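Local coordinates for protein ECXA (Escherichia coli, PDB 4L63) that probably acts as a zinc-dependent metallopeptidase of the metzincin type, carrying a bound zinc ion, at residues I162-G167 with S197-G202; N7-V12 with S203-I208; F108-N113 with F178-G183; M237-S242 with F246-S251. All blocks are in the same frame, centred on the assembly; numbering follows the deposited sequence.

Overall arrangement
From the N terminus, residues 7-12, just ahead of strand 12-16, begin interaction 2, which closes a loop running to residues 203-208 at the start of helix 207-215. Interactions 1 and 3 both nest inside that loop, and they cross each other: 108-113 comes first, then 162-167, then 178-183, then 197-202. Interaction 3 joins the loop between strands 104-107 and 115-119 to the turn before strand 181-186, while interaction 1 sets the turn 197-200 beneath the zinc-binding end of helix 146-165. The Phe108 ring rests on the carbonyl oxygens of His164 and Ile165, and Ser197 N hydrogen-bonds to Glu9 O, joining interactions 1 and 2. Interaction 4 follows in series, closing a short local loop after helix 228-239, and Met237 touches Leu166 and Gly167.

Interaction 1. Residues I162-G167 with S197-G202; sequences IGHILG and SIMLNG. With ZN (zinc ion), chain G.
His164 NE2 binds the zinc ion at 2.2 Å, and the imidazole that carries it lies over the methyl of Met199. This is the Met-turn of the metzincins: a type I turn from Ser197 to Leu200 places a methionine under the zinc site, whose other protein ligands are His160 and His170. Water 1 lies 2.5 Å from the metal. The Met199 side chain is bent at chi2 and chi3 (-56° and -64°), which curls CE up to the ring. CE sits 3.6 Å from the ring centroid, only 18° off the normal, a CH-pi contact displaced toward the rim at ND1 and CE1. Methionine suits this place, because an unbranched, flexible thioether can curl its terminal methyl under the ring. ND1, the other ring nitrogen, donates to Leu168 O, and together with the metal bond this fixes the ring's rotation. Gly163, having no side chain, lets sulfur approach its backbone, with SD 3.8 Å from CA. Gly167, at positive phi, ends the helix in a Schellman motif. The turn is itself braced as an ST turn, in which Met199 N donates to Ser197 OG at 2.9 Å.

Interaction 2. Residues N7-V12 with S203-I208; sequences NEEKKV and SNYDYI
Tyr205 reaches across to Glu8 and Glu9 from the loop that leads into helix 207-215, just before Asp206, the N-cap residue of that helix. Its CB points toward the N-terminal segment, and the torsion beyond (chi1 -53°) sets CG beside the backbone N and anti to the carbonyl carbon. Farther along the ring, CE2 comes 3.9 Å from Glu9 CG, an apolar touch made obliquely. Glu9 gives only its aliphatic portion here; its extended chain carries the carboxylate on to a salt bridge between OE2 and Arg210 NE. At the tip, Tyr205 OH lies 3.3 Å from Glu8 CG, the two side chains crossing at about a right angle. The hydroxyl also takes part in a weak hydrogen bond with Asn171 ND2. A single water, water 2, bridges Tyr205 OH and Glu8 OE2, donating to the carboxylate oxygen at 3.1 Å. A tyrosine suits this partly exposed position, its ring covering methylene groups while its hydroxyl meets water 2 and Asn171. Glu8 bends at chi2 (58°), and its other oxygen, OE1, uses its syn lone pair in a salt bridge with Lys11 NZ at 3.0 Å.

Interaction 3. Residues F108-N113 with F178-G183; sequences FDPSGN and FPHGVG
Pro110 and His180 meet with Pro110 CD over one face of the imidazole, the two side chains crossing at a slant and joining two type I turns. One, Asp109 to Gly112, lies in the loop connecting strands 104-107 and 115-119 of the mixed sheet; the other, Phe178 to Gly181, is the two-residue turn of the beta hairpin between strands 177-178 and 181-186. Pro110 CD stands 3.7 Å from the His180 ring centroid and 19° off the ring normal, a CH-pi contact shifted toward the rim, where ND1 and CE1 are its nearest atoms. Pro110 CG lies beside the CG-ND1 bond, 3.8 Å from His180 CG. The opposite face is approached by Pro179 CB, 4.3 Å above the plane, so the imidazole stands between two prolines. Its torsion (chi1 -65°) sets CG anti to the carbonyl carbon and carries the ring out to the 108-113 loop. At the ring edge, near its plane, lies Phe108 O, 3.3 Å from ND1. Both prolines occupy the second position of a type I turn, where their restricted phi fits the required backbone, while Gly112 and Gly181, the fourth residues of the turns, adopt positive phi, which glycine tolerates. Phe108 is buried, and its ring packs on Tyr15, Ile28 and Tyr29. The backbone of His180 is pinned by Tyr15 OH at its N and Tyr23 OH at its O. Asp109 braces the first turn as an Asx turn: OD1 accepts from Ser111 N at 3.2 Å, met from above the carboxylate plane.

Interaction 4. Residues M237-S242 with F246-S251; sequences MRRGGS and FTNRFS
Arg239 takes the crowded chi1 position (69°), its CG between the backbone N and the carbonyl carbon, and then runs extended as far as NE; Asn248 sets CG anti to its carbonyl carbon (chi1 -75°). These torsions make the two side chains slide past each other in opposite directions, bringing Asn248 OD1 within 3.0 Å of Arg239 NE and also 3.0 Å from Arg239 NH2. The Asn248 amide works on both sides, since ND2 grips two carbonyls of the 237-242 segment. Its straighter bond goes to Ser242 O, 2.8 Å away with an N-H...O angle of 175° and the acceptor in the amide plane. The second goes to Gly240 O at 3.1 Å, more bent, with the donor lying above the carbonyl plane. Gly240, with positive phi, lies where the chain passes from helix 228-239 into the short, weakly bonded strand 241-242, which pairs antiparallel with strand 21-22 before the chain turns back into helix 246-249. An asparagine suits this buried place because its amide NH2 can hold two backbone oxygens of the passing chain at once. Gly241, lacking a side chain, passes close by, with its C 3.7 Å from Asn248 ND2. On the side facing a neighbouring subunit, Phe246 and Thr247 pack on that chain's backbone. Arg239 is exposed, and its guanidinium meets helix 246-249 edge-on, with Thr247 C and Asn248 N in its plane.

Interaction 1. Residues I162-G167 with S197-G202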
loop_
_atom_site.group_PDB
_atom_site.type_symbol
_atom_site.label_atom_id
_atom_site.label_comp_id
_atom_site.label_asym_id
_atom_site.label_seq_id
_atom_site.Cartn_x
_atom_site.Cartn_y
_atom_site.Cartn_z
ATOM N N ILE A 162 10.040 -22.288 -15.304
ATOM C CA ILE A 162 9.494 -21.273 -16.217
ATOM C C ILE A 162 9.671 -19.860 -15.646
ATOM O O ILE A 162 9.982 -18.911 -16.369
ATOM C CB ILE A 162 7.980 -21.475 -16.493
ATOM C CG1 ILE A 162 7.665 -22.890 -16.980
ATOM C CG2 ILE A 162 7.488 -20.457 -17.512
ATOM C CD1 ILE A 162 8.173 -23.209 -18.341
ATOM N N GLY A 163 9.450 -19.723 -14.344
ATOM C CA GLY A 163 9.678 -18.454 -13.670
ATOM C C GLY A 163 11.083 -17.940 -13.940
ATOM O O GLY A 163 11.275 -16.754 -14.227
ATOM N N HIS A 164 12.061 -18.846 -13.875
ATOM C CA HIS A 164 13.459 -18.515 -14.128
ATOM C C HIS A 164 13.685 -18.133 -15.593
ATOM O O HIS A 164 14.423 -17.191 -15.892
ATOM C CB HIS A 164 14.359 -19.692 -13.748
ATOM C CG HIS A 164 14.514 -19.884 -12.272
ATOM N ND1 HIS A 164 14.683 -18.829 -11.401
ATOM C CD2 HIS A 164 14.531 -21.004 -11.511
ATOM C CE1 HIS A 164 14.797 -19.291 -10.169
ATOM N NE2 HIS A 164 14.704 -20.608 -10.206
ATOM N N ILE A 165 13.056 -18.877 -16.503
ATOM C CA ILE A 165 13.108 -18.547 -17.930
ATOM C C ILE A 165 12.645 -17.108 -18.139
ATOM O O ILE A 165 13.227 -16.362 -18.929
ATOM C CB ILE A 165 12.232 -19.493 -18.779
ATOM C CG1 ILE A 165 12.805 -20.908 -18.776
ATOM C CG2 ILE A 165 12.137 -18.998 -20.222
ATOM C CD1 ILE A 165 14.163 -21.003 -19.418
ATOM N N LEU A 166 11.617 -16.724 -17.385
ATOM C CA LEU A 166 10.983 -15.420 -17.529
ATOM C C LEU A 166 11.665 -14.315 -16.727
ATOM O O LEU A 166 11.124 -13.222 -16.605
ATOM C CB LEU A 166 9.507 -15.508 -17.121
ATOM C CG LEU A 166 8.653 -16.449 -17.978
ATOM C CD1 LEU A 166 7.243 -16.577 -17.428
ATOM C CD2 LEU A 166 8.641 -15.988 -19.435
ATOM N N GLY A 167 12.840 -14.598 -16.168
ATOM C CA GLY A 167 13.643 -13.552 -15.556
ATOM C C GLY A 167 13.483 -13.398 -14.053
ATOM O O GLY A 167 14.000 -12.438 -13.461
ATOM N N SER A 197 4.577 -17.236 -3.270
ATOM C CA SER A 197 5.181 -17.288 -4.597
ATOM C C SER A 197 5.617 -18.713 -4.924
ATOM O O SER A 197 6.039 -19.459 -4.046
ATOM C CB SER A 197 6.380 -16.340 -4.677
ATOM O OG SER A 197 7.045 -16.447 -5.925
ATOM N N ILE A 198 5.504 -19.087 -6.191
ATOM C CA ILE A 198 5.988 -20.379 -6.637
ATOM C C ILE A 198 7.503 -20.299 -6.869
ATOM O O ILE A 198 8.154 -21.299 -7.182
ATOM C CB ILE A 198 5.240 -20.834 -7.912
ATOM C CG1 ILE A 198 5.437 -22.339 -8.148
ATOM C CG2 ILE A 198 5.627 -19.959 -9.105
ATOM C CD1 ILE A 198 4.460 -22.943 -9.138
ATOM N N MET A 199 8.065 -19.104 -6.683
ATOM C CA MET A 199 9.516 -18.917 -6.794
ATOM C C MET A 199 10.198 -18.871 -5.430
ATOM O O MET A 199 11.315 -18.357 -5.312
ATOM C CB MET A 199 9.842 -17.641 -7.565
ATOM C CG MET A 199 9.174 -17.559 -8.924
ATOM S SD MET A 199 9.597 -18.992 -9.946
ATOM C CE MET A 199 11.380 -18.789 -10.137
ATOM N N LEU A 200 9.521 -19.380 -4.405
ATOM C CA LEU A 200 10.156 -19.595 -3.108
ATOM C C LEU A 200 11.449 -20.377 -3.301
ATOM O O LEU A 200 11.514 -21.281 -4.134
ATOM C CB LEU A 200 9.232 -20.356 -2.159
ATOM C CG LEU A 200 8.019 -19.600 -1.622
ATOM C CD1 LEU A 200 7.251 -20.482 -0.640
ATOM C CD2 LEU A 200 8.430 -18.280 -0.982
ATOM N N ASN A 201 12.484 -20.009 -2.553
ATOM C CA ASN A 201 13.737 -20.744 -2.591
ATOM C C ASN A 201 13.525 -22.131 -1.987
ATOM O O ASN A 201 13.169 -22.259 -0.812
ATOM C CB ASN A 201 14.832 -19.975 -1.846
ATOM C CG ASN A 201 16.223 -20.484 -2.158
ATOM O OD1 ASN A 201 16.430 -21.685 -2.328
ATOM N ND2 ASN A 201 17.188 -19.572 -2.223
ATOM N N GLY A 202 13.734 -23.166 -2.798
ATOM C CA GLY A 202 13.449 -24.532 -2.393
ATOM C C GLY A 202 14.412 -25.061 -1.350
ATOM O O GLY A 202 14.159 -26.090 -0.716
HETATM ZN ZN ZN G . 14.769 -22.069 -8.571
HETATM O O HOH W 1 15.677 -24.119 -9.658
#

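Interaction 2. Residues N7-V12 with S203-I208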
loop_
_atom_site.group_PDB
_atom_site.type_symbol
_atom_site.label_atom_id
_atom_site.label_comp_id
_atom_site.label_asym_id
_atom_site.label_seq_id
_atom_site.Cartn_x
_atom_site.Cartn_y
_atom_site.Cartn_z
ATOM N N ASN A 7 4.948 -11.536 4.260
ATOM C CA ASN A 7 5.528 -10.714 3.191
ATOM C C ASN A 7 6.704 -11.393 2.507
ATOM O O ASN A 7 6.843 -11.329 1.285
ATOM C CB ASN A 7 5.964 -9.361 3.757
ATOM C CG ASN A 7 4.779 -8.468 4.059
ATOM O OD1 ASN A 7 3.671 -8.710 3.566
ATOM N ND2 ASN A 7 4.999 -7.434 4.870
ATOM N N GLU A 8 7.541 -12.056 3.295
ATOM C CA GLU A 8 8.744 -12.682 2.743
ATOM C C GLU A 8 8.409 -13.742 1.688
ATOM O O GLU A 8 9.193 -13.983 0.775
ATOM C CB GLU A 8 9.593 -13.293 3.859
ATOM C CG GLU A 8 10.952 -13.867 3.392
ATOM C CD GLU A 8 11.855 -12.846 2.701
ATOM O OE1 GLU A 8 11.687 -11.625 2.923
ATOM O OE2 GLU A 8 12.756 -13.272 1.940
ATOM N N GLU A 9 7.231 -14.352 1.794
ATOM C CA GLU A 9 6.813 -15.363 0.808
ATOM C C GLU A 9 6.084 -14.776 -0.401
ATOM O O GLU A 9 5.776 -15.500 -1.349
ATOM C CB GLU A 9 5.921 -16.411 1.479
ATOM C CG GLU A 9 6.635 -17.224 2.553
ATOM C CD GLU A 9 5.709 -18.210 3.252
ATOM O OE1 GLU A 9 4.737 -18.672 2.618
ATOM O OE2 GLU A 9 5.942 -18.500 4.448
ATOM N N LYS A 10 5.809 -13.473 -0.362
ATOM C CA LYS A 10 5.173 -12.774 -1.481
ATOM C C LYS A 10 6.168 -11.894 -2.224
ATOM O O LYS A 10 5.792 -11.180 -3.154
ATOM C CB LYS A 10 4.018 -11.890 -0.999
ATOM C CG LYS A 10 2.994 -12.576 -0.148
ATOM C CD LYS A 10 1.803 -11.660 0.110
ATOM C CE LYS A 10 2.132 -10.458 1.017
ATOM N NZ LYS A 10 0.847 -9.700 1.318
ATOM N N LYS A 11 7.419 -11.914 -1.773
ATOM C CA LYS A 11 8.470 -11.073 -2.346
ATOM C C LYS A 11 8.982 -11.710 -3.616
ATOM O O LYS A 11 9.286 -12.897 -3.622
ATOM C CB LYS A 11 9.622 -10.892 -1.346
ATOM C CG LYS A 11 10.761 -10.025 -1.848
ATOM C CD LYS A 11 11.919 -10.040 -0.842
ATOM C CE LYS A 11 11.612 -9.169 0.363
ATOM N NZ LYS A 11 12.678 -9.261 1.400
ATOM N N VAL A 12 9.097 -10.917 -4.677
ATOM C CA VAL A 12 9.482 -11.424 -5.982
ATOM C C VAL A 12 10.742 -10.708 -6.434
ATOM O O VAL A 12 10.815 -9.481 -6.369
ATOM C CB VAL A 12 8.355 -11.219 -7.021
ATOM C CG1 VAL A 12 8.809 -11.658 -8.425
ATOM C CG2 VAL A 12 7.109 -11.969 -6.580
ATOM N N SER A 203 15.528 -24.358 -1.176
ATOM C CA SER A 203 16.486 -24.691 -0.129
ATOM C C SER A 203 15.959 -24.291 1.245
ATOM O O SER A 203 16.405 -24.813 2.264
ATOM C CB SER A 203 17.832 -24.002 -0.388
ATOM O OG SER A 203 18.451 -24.490 -1.568
ATOM N N ASN A 204 15.002 -23.367 1.268
ATOM C CA ASN A 204 14.530 -22.792 2.526
ATOM C C ASN A 204 13.032 -22.986 2.780
ATOM O O ASN A 204 12.568 -22.830 3.906
ATOM C CB ASN A 204 14.867 -21.296 2.570
ATOM C CG ASN A 204 16.304 -21.007 2.159
ATOM O OD1 ASN A 204 16.580 -20.645 1.008
ATOM N ND2 ASN A 204 17.229 -21.176 3.096
ATOM N N TYR A 205 12.279 -23.315 1.737
ATOM C CA TYR A 205 10.839 -23.527 1.867
ATOM C C TYR A 205 10.403 -24.781 1.137
ATOM O O TYR A 205 11.027 -25.179 0.154
ATOM C CB TYR A 205 10.043 -22.352 1.298
ATOM C CG TYR A 205 10.400 -20.988 1.827
ATOM C CD1 TYR A 205 11.430 -20.255 1.253
ATOM C CD2 TYR A 205 9.677 -20.408 2.868
ATOM C CE1 TYR A 205 11.753 -18.995 1.712
ATOM C CE2 TYR A 205 9.993 -19.144 3.337
ATOM C CZ TYR A 205 11.033 -18.442 2.752
ATOM O OH TYR A 205 11.366 -17.184 3.198
ATOM N N ASP A 206 9.328 -25.397 1.617
ATOM C CA ASP A 206 8.591 -26.368 0.820
ATOM C C ASP A 206 7.313 -25.703 0.335
ATOM O O ASP A 206 6.415 -25.407 1.133
ATOM C CB ASP A 206 8.261 -27.630 1.612
ATOM C CG ASP A 206 7.493 -28.650 0.784
ATOM O OD1 ASP A 206 8.074 -29.217 -0.167
ATOM O OD2 ASP A 206 6.294 -28.856 1.064
ATOM N N TYR A 207 7.247 -25.460 -0.970
ATOM C CA TYR A 207 6.132 -24.744 -1.585
ATOM C C TYR A 207 4.776 -25.361 -1.245
ATOM O O TYR A 207 3.812 -24.647 -0.965
ATOM C CB TYR A 207 6.314 -24.699 -3.103
ATOM C CG TYR A 207 5.133 -24.117 -3.848
ATOM C CD1 TYR A 207 4.866 -22.749 -3.812
ATOM C CD2 TYR A 207 4.280 -24.933 -4.582
ATOM C CE1 TYR A 207 3.785 -22.215 -4.490
ATOM C CE2 TYR A 207 3.199 -24.409 -5.265
ATOM C CZ TYR A 207 2.955 -23.050 -5.217
ATOM O OH TYR A 207 1.880 -22.526 -5.897
ATOM N N ILE A 208 4.702 -26.687 -1.273
ATOM C CA ILE A 208 3.439 -27.371 -1.009
ATOM C C ILE A 208 2.968 -27.097 0.409
ATOM O O ILE A 208 1.801 -26.773 0.643
ATOM C CB ILE A 208 3.554 -28.887 -1.209
ATOM C CG1 ILE A 208 3.947 -29.204 -2.649
ATOM C CG2 ILE A 208 2.237 -29.567 -0.853
ATOM C CD1 ILE A 208 3.970 -30.689 -2.955
HETATM O O HOH W 2 13.649 -16.057 3.093
#

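Interaction 3. Residues F108-N113 with F178-G183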
loop_
_atom_site.group_PDB
_atom_site.type_symbol
_atom_site.label_atom_id
_atom_site.label_comp_id
_atom_site.label_asym_id
_atom_site.label_seq_id
_atom_site.Cartn_x
_atom_site.Cartn_y
_atom_site.Cartn_z
ATOM N N PHE A 108 19.493 -18.919 -17.171
ATOM C CA PHE A 108 18.967 -17.715 -17.805
ATOM C C PHE A 108 20.041 -17.062 -18.658
ATOM O O PHE A 108 21.069 -16.614 -18.147
ATOM C CB PHE A 108 18.447 -16.719 -16.765
ATOM C CG PHE A 108 17.813 -15.488 -17.367
ATOM C CD1 PHE A 108 16.537 -15.541 -17.906
ATOM C CD2 PHE A 108 18.495 -14.281 -17.393
ATOM C CE1 PHE A 108 15.949 -14.408 -18.457
ATOM C CE2 PHE A 108 17.914 -13.146 -17.935
ATOM C CZ PHE A 108 16.640 -13.212 -18.473
ATOM N N ASP A 109 19.788 -17.011 -19.960
ATOM C CA ASP A 109 20.753 -16.488 -20.918
ATOM C C ASP A 109 20.214 -15.254 -21.638
ATOM O O ASP A 109 19.268 -15.347 -22.423
ATOM C CB ASP A 109 21.128 -17.572 -21.929
ATOM C CG ASP A 109 22.054 -17.062 -23.013
ATOM O OD1 ASP A 109 22.841 -16.129 -22.741
ATOM O OD2 ASP A 109 21.995 -17.597 -24.139
ATOM N N PRO A 110 20.824 -14.090 -21.374
ATOM C CA PRO A 110 20.406 -12.818 -21.975
ATOM C C PRO A 110 20.501 -12.810 -23.503
ATOM O O PRO A 110 19.910 -11.940 -24.145
ATOM C CB PRO A 110 21.379 -11.810 -21.359
ATOM C CG PRO A 110 21.785 -12.433 -20.053
ATOM C CD PRO A 110 21.863 -13.900 -20.345
ATOM N N SER A 111 21.228 -13.764 -24.075
ATOM C CA SER A 111 21.312 -13.882 -25.527
ATOM C C SER A 111 20.064 -14.544 -26.109
ATOM O O SER A 111 19.827 -14.484 -27.314
ATOM C CB SER A 111 22.560 -14.672 -25.932
ATOM O OG SER A 111 23.735 -13.920 -25.682
ATOM N N GLY A 112 19.273 -15.178 -25.248
ATOM C CA GLY A 112 18.035 -15.804 -25.672
ATOM C C GLY A 112 18.040 -17.317 -25.570
ATOM O O GLY A 112 16.979 -17.940 -25.553
ATOM N N ASN A 113 19.231 -17.910 -25.506
ATOM C CA ASN A 113 19.354 -19.361 -25.395
ATOM C C ASN A 113 19.293 -19.852 -23.947
ATOM O O ASN A 113 20.224 -20.493 -23.451
ATOM C CB ASN A 113 20.650 -19.844 -26.046
ATOM C CG ASN A 113 20.693 -21.350 -26.189
ATOM O OD1 ASN A 113 19.658 -21.996 -26.347
ATOM N ND2 ASN A 113 21.890 -21.920 -26.120
ATOM N N PHE A 178 24.729 -12.829 -9.260
ATOM C CA PHE A 178 24.560 -13.976 -10.142
ATOM C C PHE A 178 25.433 -13.780 -11.388
ATOM O O PHE A 178 26.017 -12.706 -11.551
ATOM C CB PHE A 178 23.072 -14.142 -10.479
ATOM C CG PHE A 178 22.237 -14.488 -9.283
ATOM C CD1 PHE A 178 22.064 -15.809 -8.902
ATOM C CD2 PHE A 178 21.648 -13.490 -8.519
ATOM C CE1 PHE A 178 21.314 -16.134 -7.787
ATOM C CE2 PHE A 178 20.900 -13.807 -7.399
ATOM C CZ PHE A 178 20.730 -15.133 -7.035
ATOM N N PRO A 179 25.556 -14.816 -12.246
ATOM C CA PRO A 179 26.472 -14.707 -13.393
ATOM C C PRO A 179 26.275 -13.481 -14.283
ATOM O O PRO A 179 27.259 -12.962 -14.804
ATOM C CB PRO A 179 26.174 -15.980 -14.188
ATOM C CG PRO A 179 25.808 -16.966 -13.152
ATOM C CD PRO A 179 25.046 -16.194 -12.102
ATOM N N HIS A 180 25.040 -13.017 -14.453
ATOM C CA HIS A 180 24.796 -11.923 -15.387
ATOM C C HIS A 180 24.301 -10.665 -14.687
ATOM O O HIS A 180 23.782 -9.752 -15.328
ATOM C CB HIS A 180 23.802 -12.363 -16.466
ATOM C CG HIS A 180 24.328 -13.450 -17.352
ATOM N ND1 HIS A 180 23.715 -14.681 -17.470
ATOM C CD2 HIS A 180 25.418 -13.498 -18.151
ATOM C CE1 HIS A 180 24.399 -15.434 -18.309
ATOM N NE2 HIS A 180 25.441 -14.741 -18.737
ATOM N N GLY A 181 24.478 -10.610 -13.370
ATOM C CA GLY A 181 24.089 -9.429 -12.624
ATOM C C GLY A 181 23.719 -9.673 -11.173
ATOM O O GLY A 181 24.460 -10.314 -10.426
ATOM N N VAL A 182 22.561 -9.152 -10.780
ATOM C CA VAL A 182 22.164 -9.128 -9.381
ATOM C C VAL A 182 20.640 -9.233 -9.284
ATOM O O VAL A 182 19.923 -8.762 -10.165
ATOM C CB VAL A 182 22.682 -7.832 -8.683
ATOM C CG1 VAL A 182 22.101 -6.582 -9.350
ATOM C CG2 VAL A 182 22.368 -7.840 -7.181
ATOM N N GLY A 183 20.143 -9.881 -8.236
ATOM C CA GLY A 183 18.707 -9.912 -8.004
ATOM C C GLY A 183 18.219 -8.602 -7.421
ATOM O O GLY A 183 18.847 -8.043 -6.522
#

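Interaction 4. Residues M237-S242 with F246-S251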
loop_
_atom_site.group_PDB
_atom_site.type_symbol
_atom_site.label_atom_id
_atom_site.label_comp_id
_atom_site.label_asym_id
_atom_site.label_seq_id
_atom_site.Cartn_x
_atom_site.Cartn_y
_atom_site.Cartn_z
ATOM N N MET A 237 9.404 -7.738 -15.937
ATOM C CA MET A 237 10.494 -8.320 -16.728
ATOM C C MET A 237 10.206 -8.221 -18.219
ATOM O O MET A 237 11.131 -8.257 -19.030
ATOM C CB MET A 237 10.737 -9.785 -16.355
ATOM C CG MET A 237 11.134 -10.020 -14.887
ATOM S SD MET A 237 12.437 -8.926 -14.278
ATOM C CE MET A 237 13.840 -9.461 -15.258
ATOM N N ARG A 238 8.930 -8.113 -18.583
ATOM C CA ARG A 238 8.563 -7.951 -19.995
ATOM C C ARG A 238 8.873 -6.551 -20.507
ATOM O O ARG A 238 9.031 -6.357 -21.703
ATOM C CB ARG A 238 7.079 -8.246 -20.228
ATOM C CG ARG A 238 6.713 -9.706 -20.156
ATOM C CD ARG A 238 5.224 -9.893 -20.342
ATOM N NE ARG A 238 4.758 -9.380 -21.626
ATOM C CZ ARG A 238 3.605 -8.741 -21.799
ATOM N NH1 ARG A 238 2.800 -8.531 -20.765
ATOM N NH2 ARG A 238 3.260 -8.311 -23.003
ATOM N N ARG A 239 8.953 -5.569 -19.615
ATOM C CA ARG A 239 9.232 -4.212 -20.074
ATOM C C ARG A 239 10.618 -3.745 -19.642
ATOM O O ARG A 239 11.145 -2.771 -20.177
ATOM C CB ARG A 239 8.161 -3.235 -19.579
ATOM C CG ARG A 239 8.163 -2.978 -18.090
ATOM C CD ARG A 239 7.212 -1.838 -17.760
ATOM N NE ARG A 239 7.186 -1.542 -16.331
ATOM C CZ ARG A 239 6.360 -2.116 -15.462
ATOM N NH1 ARG A 239 5.478 -3.020 -15.874
ATOM N NH2 ARG A 239 6.413 -1.781 -14.181
ATOM N N GLY A 240 11.208 -4.456 -18.685
ATOM C CA GLY A 240 12.548 -4.145 -18.219
ATOM C C GLY A 240 12.669 -2.734 -17.681
ATOM O O GLY A 240 11.727 -2.200 -17.098
ATOM N N GLY A 241 13.828 -2.122 -17.892
ATOM C CA GLY A 241 14.084 -0.786 -17.387
ATOM C C GLY A 241 14.863 -0.807 -16.086
ATOM O O GLY A 241 15.393 -1.846 -15.687
ATOM N N SER A 242 14.926 0.342 -15.419
ATOM C CA SER A 242 15.702 0.479 -14.189
ATOM C C SER A 242 15.102 -0.306 -13.033
ATOM O O SER A 242 13.886 -0.345 -12.862
ATOM C CB SER A 242 15.823 1.952 -13.790
ATOM O OG SER A 242 16.504 2.086 -12.552
ATOM N N PHE A 246 10.099 3.318 -9.667
ATOM C CA PHE A 246 8.975 3.026 -8.777
ATOM C C PHE A 246 7.913 2.206 -9.502
ATOM O O PHE A 246 7.211 1.403 -8.888
ATOM C CB PHE A 246 8.362 4.317 -8.231
ATOM C CG PHE A 246 9.308 5.128 -7.380
ATOM C CD1 PHE A 246 10.257 4.503 -6.588
ATOM C CD2 PHE A 246 9.262 6.511 -7.396
ATOM C CE1 PHE A 246 11.136 5.247 -5.814
ATOM C CE2 PHE A 246 10.143 7.261 -6.626
ATOM C CZ PHE A 246 11.073 6.623 -5.832
ATOM N N THR A 247 7.784 2.403 -10.809
ATOM C CA THR A 247 6.785 1.627 -11.545
ATOM C C THR A 247 7.226 0.157 -11.589
ATOM O O THR A 247 6.392 -0.747 -11.626
ATOM C CB THR A 247 6.559 2.171 -12.975
ATOM O OG1 THR A 247 7.768 2.066 -13.722
ATOM C CG2 THR A 247 6.138 3.631 -12.928
ATOM N N ASN A 248 8.540 -0.071 -11.568
ATOM C CA ASN A 248 9.080 -1.428 -11.548
ATOM C C ASN A 248 9.127 -2.029 -10.141
ATOM O O ASN A 248 8.898 -3.220 -9.973
ATOM C CB ASN A 248 10.489 -1.462 -12.160
ATOM C CG ASN A 248 10.467 -1.360 -13.675
ATOM O OD1 ASN A 248 9.448 -1.630 -14.303
ATOM N ND2 ASN A 248 11.597 -0.983 -14.265
ATOM N N ARG A 249 9.439 -1.212 -9.140
ATOM C CA ARG A 249 9.601 -1.732 -7.781
ATOM C C ARG A 249 8.289 -2.084 -7.087
ATOM O O ARG A 249 8.274 -2.936 -6.185
ATOM C CB ARG A 249 10.354 -0.736 -6.898
ATOM C CG ARG A 249 11.802 -0.487 -7.298
ATOM C CD ARG A 249 12.443 0.517 -6.353
ATOM N NE ARG A 249 12.196 0.150 -4.963
ATOM C CZ ARG A 249 12.480 0.913 -3.912
ATOM N NH1 ARG A 249 13.009 2.117 -4.081
ATOM N NH2 ARG A 249 12.210 0.475 -2.689
ATOM N N PHE A 250 7.204 -1.412 -7.482
ATOM C CA PHE A 250 5.921 -1.568 -6.786
ATOM C C PHE A 250 4.809 -1.952 -7.745
ATOM O O PHE A 250 4.762 -1.435 -8.854
ATOM C CB PHE A 250 5.526 -0.279 -6.069
ATOM C CG PHE A 250 6.589 0.265 -5.170
ATOM C CD1 PHE A 250 6.857 -0.340 -3.956
ATOM C CD2 PHE A 250 7.289 1.406 -5.515
ATOM C CE1 PHE A 250 7.827 0.170 -3.124
ATOM C CE2 PHE A 250 8.263 1.916 -4.686
ATOM C CZ PHE A 250 8.537 1.297 -3.497
ATOM N N SER A 251 3.901 -2.831 -7.317
ATOM C CA SER A 251 2.790 -3.215 -8.190
ATOM C C SER A 251 1.415 -2.913 -7.585
ATOM O O SER A 251 0.398 -3.214 -8.201
ATOM C CB SER A 251 2.868 -4.706 -8.551
ATOM O OG SER A 251 2.604 -5.525 -7.418
#